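Local coordinates for protein prephenate dehydratase:Amino acid-binding ACT (PDB 6VH5) that probably catalyses the conversion of prephenate to 3-phenylpyruvate in phenylalanine biosynthesis, and binds phenylalanine at its ACT domain, at residues F60-V63 / A67-L70; H96-Y101 / N202-A207; M110-V115 / R155-V160. One frame throughout, in Å; residues are numbered along the deposited sequence.

Contact 1 comes first along the chain: it closes the short turn between helix 56-64 and strand 70-77 in the first lobe. Contact 2 then opens on strand 96-104, an edge strand of that same sheet, and closes about a hundred residues later at 202-207, on the way to the ACT domain. Within that span the chain visits the second lobe, where contact 3 joins 110-115 to the helical residues 155-160; contact 3 is thus nested in contact 2, while contact 1 precedes both. Leu70 CD2 lies 4.1 Å from Val98 CG2, so contacts 1 and 2 touch. Contact 3 stays apart, its nearest atoms about 17 Å from those of contact 2.

Contact 1 of 3, residues F60-V63 / A67-L70; sequences FNAV and AADL
The backbone turns sharply after Ala62, near the C-terminal end of helix 56-64, and brings Ala67-Ala68 back against it, with the CA atoms of Val63 and Ala68 4.8 Å apart. This is the turn of a beta-alpha-beta crossover: strand 49-53 leads into the helix, and the chain leaves it for strand 70-77, on the far side of strand 26-30 in the same sheet.

One hydrogen bond fastens the turn. Ala68 N donates to Ala62 O at 2.8 Å, with a bent N-H...O angle of 149°, and reaches the carbonyl from well above its plane, 49° out of it. Ala67 N is equally near that oxygen but poorly aimed, so the bond belongs to Ala68. A second backbone approach runs the other way: the CA-H of Val63 points almost straight at the carbonyl oxygen of Ala68, with Val63 CA 3.4 Å from Ala68 O.

The side chains here are small, which lets the two backbones come this close. Ala62 CB touches the CB atoms of both Ala67 and Ala68, each at 4.1 Å. Ala62, Val63 and Ala68 all pack on Ser28 of strand 26-30, under the helix. Asp69 turns away from the helix, and its carboxylate is taken up by the backbone N-H groups of Thr24 and Asn25.

Val63 reaches furthest along the turn. Its CG1 stands anti to the backbone N (chi1 171°), which leaves the other branch on the side facing the start of the strand, where Val63 CG2 rests 3.6 Å from Leu70 C.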
ATOM      1  N   PHE A  60      13.768   8.719   0.011  1.00 58.81           N
ATOM      2  CA  PHE A  60      14.877   7.776   0.145  1.00 70.50           C
ATOM      3  C   PHE A  60      16.151   8.373  -0.431  1.00 72.50           C
ATOM      4  O   PHE A  60      17.203   8.369   0.219  1.00 75.07           O
ATOM      5  CB  PHE A  60      14.553   6.452  -0.558  1.00 67.02           C
ATOM      6  CG  PHE A  60      13.742   5.492   0.275  1.00 66.86           C
ATOM      7  CD1 PHE A  60      12.454   5.819   0.681  1.00 58.69           C
ATOM      8  CD2 PHE A  60      14.255   4.248   0.620  1.00 67.07           C
ATOM      9  CE1 PHE A  60      11.692   4.927   1.436  1.00 60.08           C
ATOM     10  CE2 PHE A  60      13.504   3.353   1.367  1.00 62.39           C
ATOM     11  CZ  PHE A  60      12.220   3.690   1.775  1.00 59.85           C
ATOM     12  N   ASN A  61      16.058   8.912  -1.649  1.00 73.07           N
ATOM     13  CA  ASN A  61      17.228   9.424  -2.346  1.00 70.35           C
ATOM     14  C   ASN A  61      17.893  10.556  -1.573  1.00 66.44           C
ATOM     15  O   ASN A  61      19.116  10.719  -1.643  1.00 76.01           O
ATOM     16  CB  ASN A  61      16.824   9.876  -3.747  1.00 73.94           C
ATOM     17  CG  ASN A  61      18.012  10.279  -4.587  1.00 84.91           C
ATOM     18  OD1 ASN A  61      18.810   9.432  -4.986  1.00 97.08           O
ATOM     19  ND2 ASN A  61      18.131  11.572  -4.877  1.00 79.42           N
ATOM     20  N   ALA A  62      17.104  11.349  -0.845  1.00 57.65           N
ATOM     21  CA  ALA A  62      17.655  12.416  -0.013  1.00 57.71           C
ATOM     22  C   ALA A  62      18.654  11.879   1.003  1.00 58.67           C
ATOM     23  O   ALA A  62      19.609  12.578   1.369  1.00 55.91           O
ATOM     24  CB  ALA A  62      16.520  13.144   0.710  1.00 61.19           C
ATOM     25  N   VAL A  63      18.418  10.659   1.496  1.00 50.07           N
ATOM     26  CA  VAL A  63      19.308  10.013   2.448  1.00 51.77           C
ATOM     27  C   VAL A  63      20.497   9.397   1.728  1.00 58.55           C
ATOM     28  O   VAL A  63      21.630   9.430   2.229  1.00 59.83           O
ATOM     29  CB  VAL A  63      18.511   8.963   3.245  1.00 57.64           C
ATOM     30  CG1 VAL A  63      19.434   8.091   4.104  1.00 56.62           C
ATOM     31  CG2 VAL A  63      17.455   9.647   4.099  1.00 56.58           C
ATOM     32  N   ALA A  67      21.619  14.532   1.302  1.00 66.44           N
ATOM     33  CA  ALA A  67      20.781  15.701   1.544  1.00 70.51           C
ATOM     34  C   ALA A  67      20.146  15.642   2.923  1.00 64.92           C
ATOM     35  O   ALA A  67      19.955  16.678   3.568  1.00 64.59           O
ATOM     36  CB  ALA A  67      19.682  15.795   0.487  1.00 56.93           C
ATOM     37  N   ALA A  68      19.819  14.446   3.395  1.00 64.23           N
ATOM     38  CA  ALA A  68      19.184  14.294   4.691  1.00 64.86           C
ATOM     39  C   ALA A  68      19.881  13.199   5.478  1.00 65.64           C
ATOM     40  O   ALA A  68      20.292  12.183   4.913  1.00 66.54           O
ATOM     41  CB  ALA A  68      17.689  13.988   4.538  1.00 54.41           C
ATOM     42  N   ASP A  69      19.981  13.405   6.793  1.00 64.28           N
ATOM     43  CA  ASP A  69      20.559  12.390   7.664  1.00 61.77           C
ATOM     44  C   ASP A  69      19.611  11.216   7.872  1.00 58.42           C
ATOM     45  O   ASP A  69      20.068  10.072   7.976  1.00 66.57           O
ATOM     46  CB  ASP A  69      20.914  13.012   9.011  1.00 63.16           C
ATOM     47  CG  ASP A  69      21.863  14.182   8.882  1.00 70.98           C
ATOM     48  OD1 ASP A  69      22.520  14.305   7.825  1.00 74.91           O
ATOM     49  OD2 ASP A  69      21.934  14.986   9.834  1.00 76.79           O
ATOM     50  N   LEU A  70      18.301  11.468   7.894  1.00 48.97           N
ATOM     51  CA  LEU A  70      17.301  10.445   8.170  1.00 62.85           C
ATOM     52  C   LEU A  70      16.092  10.669   7.274  1.00 66.70           C
ATOM     53  O   LEU A  70      15.872  11.769   6.754  1.00 67.63           O
ATOM     54  CB  LEU A  70      16.832  10.468   9.636  1.00 55.72           C
ATOM     55  CG  LEU A  70      17.818  10.358  10.797  1.00 56.63           C
ATOM     56  CD1 LEU A  70      17.100  10.662  12.119  1.00 49.72           C
ATOM     57  CD2 LEU A  70      18.453   8.978  10.821  1.00 56.61           C
TER

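Contact 2 of 3, residues H96-Y101 / N202-A207; sequences HIVGEY and NKQWAA
This is a solvent-facing side-chain contact, His96 and Val98 against Lys203 and Gln204, at the edge of the first lobe of the periplasmic-binding-protein-like dehydratase fold. Strand 96-104 is an edge strand of its sheet, hydrogen-bonded to strand 193-200; the chain leaving that neighbour passes the start of strand 96-104 as 202-207 on its way to strand 215-224 of the ACT domain.

No direct hydrogen bond joins the two segments. A CH-pi contact carries much of the meeting instead: Lys203 CB sits over one face of the His96 imidazole, 3.5 Å from the ring centroid and only 17° off the ring normal. Beyond CB the lysine runs out extended, and Lys203 CE covers a face of the Trp205 indole. That tryptophan packs on Ile290 and Val293 of strand 286-295.

Further along, the Gln204 chain crosses Val98 at about a right angle. A bend at chi2 (-98°) brings its amide oxygen in, with Gln204 OE1 3.3 Å from Val98 CG1.

The polar link is made by a water in the plane of both rings, at their edges: it lies 3.0 Å from His96 ND1 and accepts from Trp205 NE1 at 3.2 Å.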
ATOM      1  N   HIS A  96      18.848   1.345   6.699  1.00 64.90           N
ATOM      2  CA  HIS A  96      18.534   0.643   7.925  1.00 63.74           C
ATOM      3  C   HIS A  96      17.428   1.371   8.668  1.00 70.79           C
ATOM      4  O   HIS A  96      17.250   2.585   8.540  1.00 72.87           O
ATOM      5  CB  HIS A  96      19.783   0.552   8.801  1.00 65.15           C
ATOM      6  CG  HIS A  96      20.947  -0.095   8.112  1.00 73.53           C
ATOM      7  ND1 HIS A  96      21.341  -1.393   8.365  1.00 77.70           N
ATOM      8  CD2 HIS A  96      21.806   0.385   7.181  1.00 76.99           C
ATOM      9  CE1 HIS A  96      22.388  -1.686   7.612  1.00 82.05           C
ATOM     10  NE2 HIS A  96      22.696  -0.623   6.891  1.00 79.95           N
ATOM     11  N   ILE A  97      16.682   0.608   9.450  1.00 67.42           N
ATOM     12  CA  ILE A  97      15.673   1.161  10.335  1.00 54.89           C
ATOM     13  C   ILE A  97      16.340   1.447  11.673  1.00 52.27           C
ATOM     14  O   ILE A  97      16.917   0.550  12.290  1.00 52.08           O
ATOM     15  CB  ILE A  97      14.505   0.184  10.489  1.00 56.42           C
ATOM     16  CG1 ILE A  97      14.021  -0.228   9.098  1.00 56.37           C
ATOM     17  CG2 ILE A  97      13.393   0.828  11.302  1.00 49.70           C
ATOM     18  CD1 ILE A  97      13.024  -1.353   9.102  1.00 54.99           C
ATOM     19  N   VAL A  98      16.277   2.697  12.118  1.00 51.73           N
ATOM     20  CA  VAL A  98      16.876   3.111  13.376  1.00 53.14           C
ATOM     21  C   VAL A  98      15.837   3.666  14.340  1.00 55.44           C
ATOM     22  O   VAL A  98      16.193   4.270  15.352  1.00 57.29           O
ATOM     23  CB  VAL A  98      18.008   4.129  13.143  1.00 56.21           C
ATOM     24  CG1 VAL A  98      19.178   3.462  12.412  1.00 57.51           C
ATOM     25  CG2 VAL A  98      17.492   5.289  12.345  1.00 54.04           C
ATOM     26  N   GLY A  99      14.556   3.457  14.046  1.00 53.77           N
ATOM     27  CA  GLY A  99      13.481   3.928  14.884  1.00 54.81           C
ATOM     28  C   GLY A  99      12.120   3.721  14.252  1.00 56.72           C
ATOM     29  O   GLY A  99      12.005   3.459  13.047  1.00 53.40           O
ATOM     30  N   GLU A 100      11.077   3.829  15.068  1.00 52.15           N
ATOM     31  CA  GLU A 100       9.702   3.763  14.603  1.00 56.28           C
ATOM     32  C   GLU A 100       8.909   4.847  15.316  1.00 51.98           C
ATOM     33  O   GLU A 100       9.356   5.419  16.313  1.00 52.27           O
ATOM     34  CB  GLU A 100       9.077   2.360  14.837  1.00 57.34           C
ATOM     35  CG  GLU A 100       8.845   1.970  16.296  1.00 50.61           C
ATOM     36  CD  GLU A 100       8.066   0.645  16.469  1.00 58.71           C
ATOM     37  OE1 GLU A 100       7.693   0.001  15.456  1.00 55.36           O
ATOM     38  OE2 GLU A 100       7.816   0.250  17.635  1.00 55.36           O
ATOM     39  N   TYR A 101       7.740   5.165  14.776  1.00 50.42           N
ATOM     40  CA  TYR A 101       6.910   6.191  15.397  1.00 55.17           C
ATOM     41  C   TYR A 101       5.453   5.920  15.063  1.00 56.71           C
ATOM     42  O   TYR A 101       5.126   5.595  13.917  1.00 46.51           O
ATOM     43  CB  TYR A 101       7.303   7.607  14.953  1.00 57.41           C
ATOM     44  CG  TYR A 101       6.565   8.683  15.729  1.00 60.74           C
ATOM     45  CD1 TYR A 101       6.942   9.013  17.027  1.00 62.78           C
ATOM     46  CD2 TYR A 101       5.474   9.347  15.174  1.00 58.33           C
ATOM     47  CE1 TYR A 101       6.261   9.984  17.747  1.00 56.61           C
ATOM     48  CE2 TYR A 101       4.779  10.316  15.891  1.00 50.59           C
ATOM     49  CZ  TYR A 101       5.187  10.630  17.170  1.00 50.99           C
ATOM     50  OH  TYR A 101       4.509  11.583  17.880  1.00 59.91           O
ATOM     51  N   ASN A 202      23.441   4.605   7.248  1.00 77.08           N
ATOM     52  CA  ASN A 202      24.462   3.923   8.023  1.00 75.83           C
ATOM     53  C   ASN A 202      23.816   3.080   9.108  1.00 78.69           C
ATOM     54  O   ASN A 202      22.822   3.487   9.717  1.00 84.91           O
ATOM     55  CB  ASN A 202      25.436   4.921   8.635  1.00 77.93           C
ATOM     56  CG  ASN A 202      26.260   5.623   7.581  1.00 91.16           C
ATOM     57  OD1 ASN A 202      26.147   6.834   7.409  1.00102.01           O
ATOM     58  ND2 ASN A 202      27.066   4.863   6.844  1.00 69.84           N
ATOM     59  N   LYS A 203      24.411   1.918   9.355  1.00 69.21           N
ATOM     60  CA  LYS A 203      23.848   0.936  10.256  1.00 69.06           C
ATOM     61  C   LYS A 203      24.146   1.305  11.701  1.00 75.37           C
ATOM     62  O   LYS A 203      25.241   1.768  12.031  1.00 75.56           O
ATOM     63  CB  LYS A 203      24.425  -0.445   9.926  1.00 64.20           C
ATOM     64  CG  LYS A 203      24.402  -1.493  11.048  1.00 69.43           C
ATOM     65  CD  LYS A 203      25.255  -2.711  10.639  1.00 78.44           C
ATOM     66  CE  LYS A 203      25.101  -3.888  11.605  1.00 80.31           C
ATOM     67  NZ  LYS A 203      25.538  -5.176  10.999  1.00 62.44           N
ATOM     68  N   GLN A 204      23.132   1.166  12.548  1.00 77.42           N
ATOM     69  CA  GLN A 204      23.276   1.427  13.974  1.00 77.11           C
ATOM     70  C   GLN A 204      22.254   0.559  14.676  1.00 71.72           C
ATOM     71  O   GLN A 204      21.057   0.675  14.404  1.00 68.76           O
ATOM     72  CB  GLN A 204      23.046   2.906  14.312  1.00 76.81           C
ATOM     73  CG  GLN A 204      22.851   3.189  15.806  1.00 88.25           C
ATOM     74  CD  GLN A 204      21.377   3.306  16.217  1.00100.99           C
ATOM     75  OE1 GLN A 204      20.538   3.774  15.445  1.00105.48           O
ATOM     76  NE2 GLN A 204      21.065   2.885  17.437  1.00101.99           N
ATOM     77  N   TRP A 205      22.721  -0.291  15.575  1.00 74.58           N
ATOM     78  CA  TRP A 205      21.852  -1.150  16.354  1.00 66.28           C
ATOM     79  C   TRP A 205      21.666  -0.560  17.743  1.00 71.63           C
ATOM     80  O   TRP A 205      22.627  -0.087  18.356  1.00 75.62           O
ATOM     81  CB  TRP A 205      22.445  -2.554  16.436  1.00 73.14           C
ATOM     82  CG  TRP A 205      22.286  -3.352  15.168  1.00 72.46           C
ATOM     83  CD1 TRP A 205      21.798  -2.904  13.970  1.00 67.75           C
ATOM     84  CD2 TRP A 205      22.561  -4.751  14.993  1.00 63.58           C
ATOM     85  NE1 TRP A 205      21.769  -3.937  13.057  1.00 63.26           N
ATOM     86  CE2 TRP A 205      22.235  -5.078  13.659  1.00 58.27           C
ATOM     87  CE3 TRP A 205      23.052  -5.758  15.836  1.00 67.88           C
ATOM     88  CZ2 TRP A 205      22.379  -6.367  13.152  1.00 61.20           C
ATOM     89  CZ3 TRP A 205      23.201  -7.042  15.330  1.00 63.86           C
ATOM     90  CH2 TRP A 205      22.866  -7.333  13.998  1.00 68.04           C
ATOM     91  N   ALA A 206      20.442  -0.644  18.259  1.00 66.92           N
ATOM     92  CA  ALA A 206      20.208  -0.294  19.648  1.00 65.93           C
ATOM     93  C   ALA A 206      20.929  -1.294  20.538  1.00 72.62           C
ATOM     94  O   ALA A 206      21.159  -2.443  20.152  1.00 62.26           O
ATOM     95  CB  ALA A 206      18.712  -0.277  19.958  1.00 64.75           C
ATOM     96  N   ALA A 207      21.329  -0.836  21.721  1.00 78.65           N
ATOM     97  CA  ALA A 207      22.034  -1.718  22.639  1.00 80.09           C
ATOM     98  C   ALA A 207      21.098  -2.804  23.165  1.00 86.46           C
ATOM     99  O   ALA A 207      19.889  -2.599  23.298  1.00 88.82           O
ATOM    100  CB  ALA A 207      22.626  -0.930  23.804  1.00 79.27           C
TER
HETATM  101  O   HOH W   1      20.644  -3.786  10.059  1.00 48.70           O

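Contact 3 of 3, residues M110-V115 / R155-V160; sequences MVLPGV and RLVADV
Leu112 and Val157 meet with their side chains crossing obliquely, and nearly all of this contact is theirs. Val157 points from the helix toward the other segment, whereas Leu112 leaves its backbone to one side and closes on the helix through its outer atoms. With CG anti to the carbonyl carbon (chi1 -65°) the leucine leans toward the helix. CD1 continues the extended chain, and CD2, the branch turned aside at CG, is the one that lies over the helix backbone. Leu112 CD2 lies 3.4 Å from Val157 O and 4.1 Å from Ala158 CA, so this methyl rests on the main chain between the two residues.

The valine answers with one branch. Val157 CG1 stands anti to its own N (chi1 163°) and meets the branch point of the leucine, Leu112 CG to Val157 CG1 being 4.1 Å. The contact is purely van der Waals: no hydrogen bond crosses it, and Ala158 adds chiefly its backbone.

Leu112 also opens a type II beta turn that runs to Val115, closed by a bond from Val115 N to Leu112 O of 3.1 Å. Gly114 takes the positive phi (78°) that this turn calls for at its third position, and Gly114 N is held by the Asp180 carboxylate. Pro113 and Gly114 make no contact with the helical segment; the leucine side chain alone reaches it from this turn.

In the second lobe, strand 108-111 lies between strands 165-169 and 180-183, through backbone bonds of Met110 with Ala167 and of Val111 with Asp180. Helix 150-160 packs on this sheet, Val157 touching Ala167, and Leu112 extends that packing beyond the end of strand 108-111 to the last turns of the helix.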
ATOM      1  N   MET A 110     -10.338  23.961   9.098  1.00 60.55           N
ATOM      2  CA  MET A 110      -9.655  25.231   9.256  1.00 62.42           C
ATOM      3  C   MET A 110     -10.123  26.207   8.190  1.00 59.33           C
ATOM      4  O   MET A 110     -10.443  25.821   7.062  1.00 60.82           O
ATOM      5  CB  MET A 110      -8.131  25.063   9.185  1.00 56.97           C
ATOM      6  CG  MET A 110      -7.663  24.244   8.019  1.00 57.47           C
ATOM      7  SD  MET A 110      -5.902  23.867   8.128  1.00 63.88           S
ATOM      8  CE  MET A 110      -5.870  22.674   9.474  1.00 60.74           C
ATOM      9  N   VAL A 111     -10.140  27.483   8.561  1.00 59.90           N
ATOM     10  CA  VAL A 111     -10.646  28.556   7.715  1.00 69.72           C
ATOM     11  C   VAL A 111      -9.753  29.779   7.880  1.00 70.44           C
ATOM     12  O   VAL A 111      -8.866  29.823   8.735  1.00 68.77           O
ATOM     13  CB  VAL A 111     -12.110  28.915   8.051  1.00 63.56           C
ATOM     14  CG1 VAL A 111     -13.041  27.750   7.720  1.00 56.78           C
ATOM     15  CG2 VAL A 111     -12.232  29.306   9.520  1.00 58.03           C
ATOM     16  N   LEU A 112     -10.002  30.786   7.052  1.00 69.31           N
ATOM     17  CA  LEU A 112      -9.252  32.021   7.179  1.00 69.36           C
ATOM     18  C   LEU A 112      -9.578  32.688   8.516  1.00 72.14           C
ATOM     19  O   LEU A 112     -10.657  32.473   9.076  1.00 70.96           O
ATOM     20  CB  LEU A 112      -9.566  32.965   6.026  1.00 66.38           C
ATOM     21  CG  LEU A 112      -9.148  32.503   4.631  1.00 69.34           C
ATOM     22  CD1 LEU A 112      -9.882  33.337   3.579  1.00 68.67           C
ATOM     23  CD2 LEU A 112      -7.633  32.607   4.454  1.00 57.17           C
ATOM     24  N   PRO A 113      -8.648  33.473   9.062  1.00 66.41           N
ATOM     25  CA  PRO A 113      -8.858  34.054  10.398  1.00 65.18           C
ATOM     26  C   PRO A 113     -10.129  34.894  10.469  1.00 72.44           C
ATOM     27  O   PRO A 113     -10.399  35.727   9.598  1.00 79.39           O
ATOM     28  CB  PRO A 113      -7.600  34.905  10.610  1.00 67.33           C
ATOM     29  CG  PRO A 113      -6.552  34.249   9.736  1.00 63.58           C
ATOM     30  CD  PRO A 113      -7.302  33.763   8.529  1.00 62.27           C
ATOM     31  N   GLY A 114     -10.911  34.668  11.522  1.00 70.70           N
ATOM     32  CA  GLY A 114     -12.141  35.402  11.740  1.00 69.73           C
ATOM     33  C   GLY A 114     -13.329  34.968  10.907  1.00 64.54           C
ATOM     34  O   GLY A 114     -14.415  35.532  11.073  1.00 65.27           O
ATOM     35  N   VAL A 115     -13.165  33.987  10.023  1.00 65.84           N
ATOM     36  CA  VAL A 115     -14.272  33.508   9.209  1.00 66.55           C
ATOM     37  C   VAL A 115     -15.248  32.729  10.083  1.00 73.74           C
ATOM     38  O   VAL A 115     -14.844  31.930  10.940  1.00 68.67           O
ATOM     39  CB  VAL A 115     -13.730  32.648   8.053  1.00 66.09           C
ATOM     40  CG1 VAL A 115     -14.814  31.782   7.439  1.00 65.90           C
ATOM     41  CG2 VAL A 115     -13.104  33.541   6.994  1.00 67.24           C
ATOM     42  N   ARG A 155      -2.629  25.262   2.429  1.00 76.29           N
ATOM     43  CA  ARG A 155      -1.898  26.269   1.664  1.00 74.65           C
ATOM     44  C   ARG A 155      -2.800  26.967   0.648  1.00 75.19           C
ATOM     45  O   ARG A 155      -2.738  28.193   0.494  1.00 73.61           O
ATOM     46  CB  ARG A 155      -0.695  25.627   0.974  1.00 75.80           C
ATOM     47  CG  ARG A 155       0.094  26.593   0.104  1.00 79.38           C
ATOM     48  CD  ARG A 155       1.369  25.979  -0.473  1.00 77.64           C
ATOM     49  NE  ARG A 155       1.157  24.689  -1.121  1.00 81.63           N
ATOM     50  CZ  ARG A 155       0.553  24.520  -2.292  1.00 88.64           C
ATOM     51  NH1 ARG A 155       0.059  25.558  -2.947  1.00 96.46           N
ATOM     52  NH2 ARG A 155       0.418  23.303  -2.798  1.00 88.22           N
ATOM     53  N   LEU A 156      -3.659  26.206  -0.037  1.00 70.24           N
ATOM     54  CA  LEU A 156      -4.540  26.798  -1.039  1.00 70.53           C
ATOM     55  C   LEU A 156      -5.500  27.801  -0.408  1.00 70.98           C
ATOM     56  O   LEU A 156      -5.777  28.858  -0.984  1.00 81.88           O
ATOM     57  CB  LEU A 156      -5.320  25.702  -1.768  1.00 72.07           C
ATOM     58  CG  LEU A 156      -6.321  26.206  -2.812  1.00 74.15           C
ATOM     59  CD1 LEU A 156      -5.576  26.676  -4.052  1.00 80.02           C
ATOM     60  CD2 LEU A 156      -7.376  25.158  -3.160  1.00 60.84           C
ATOM     61  N   VAL A 157      -6.034  27.474   0.767  1.00 65.90           N
ATOM     62  CA  VAL A 157      -6.987  28.353   1.434  1.00 58.11           C
ATOM     63  C   VAL A 157      -6.321  29.658   1.854  1.00 57.71           C
ATOM     64  O   VAL A 157      -6.908  30.737   1.729  1.00 69.67           O
ATOM     65  CB  VAL A 157      -7.630  27.612   2.627  1.00 59.94           C
ATOM     66  CG1 VAL A 157      -8.296  28.582   3.593  1.00 64.93           C
ATOM     67  CG2 VAL A 157      -8.657  26.609   2.122  1.00 54.49           C
ATOM     68  N   ALA A 158      -5.087  29.586   2.347  1.00 64.51           N
ATOM     69  CA  ALA A 158      -4.392  30.799   2.770  1.00 67.77           C
ATOM     70  C   ALA A 158      -3.999  31.665   1.585  1.00 75.74           C
ATOM     71  O   ALA A 158      -3.935  32.894   1.712  1.00 87.62           O
ATOM     72  CB  ALA A 158      -3.141  30.438   3.575  1.00 65.88           C
ATOM     73  N   ASP A 159      -3.763  31.051   0.423  1.00 76.20           N
ATOM     74  CA  ASP A 159      -3.284  31.805  -0.727  1.00 80.60           C
ATOM     75  C   ASP A 159      -4.440  32.456  -1.479  1.00 82.11           C
ATOM     76  O   ASP A 159      -4.347  33.622  -1.871  1.00 88.83           O
ATOM     77  CB  ASP A 159      -2.472  30.894  -1.655  1.00 86.30           C
ATOM     78  CG  ASP A 159      -1.198  30.358  -0.989  1.00 93.15           C
ATOM     79  OD1 ASP A 159      -0.668  29.313  -1.438  1.00 91.62           O
ATOM     80  OD2 ASP A 159      -0.738  30.964   0.006  1.00 94.17           O
ATOM     81  N   VAL A 160      -5.550  31.734  -1.653  1.00 75.80           N
ATOM     82  CA  VAL A 160      -6.664  32.263  -2.436  1.00 71.98           C
ATOM     83  C   VAL A 160      -7.415  33.341  -1.663  1.00 72.75           C
ATOM     84  O   VAL A 160      -7.981  34.262  -2.266  1.00 81.26           O
ATOM     85  CB  VAL A 160      -7.586  31.107  -2.866  1.00 72.39           C
ATOM     86  CG1 VAL A 160      -8.838  31.629  -3.559  1.00 69.96           C
ATOM     87  CG2 VAL A 160      -6.819  30.142  -3.770  1.00 68.38           C
TER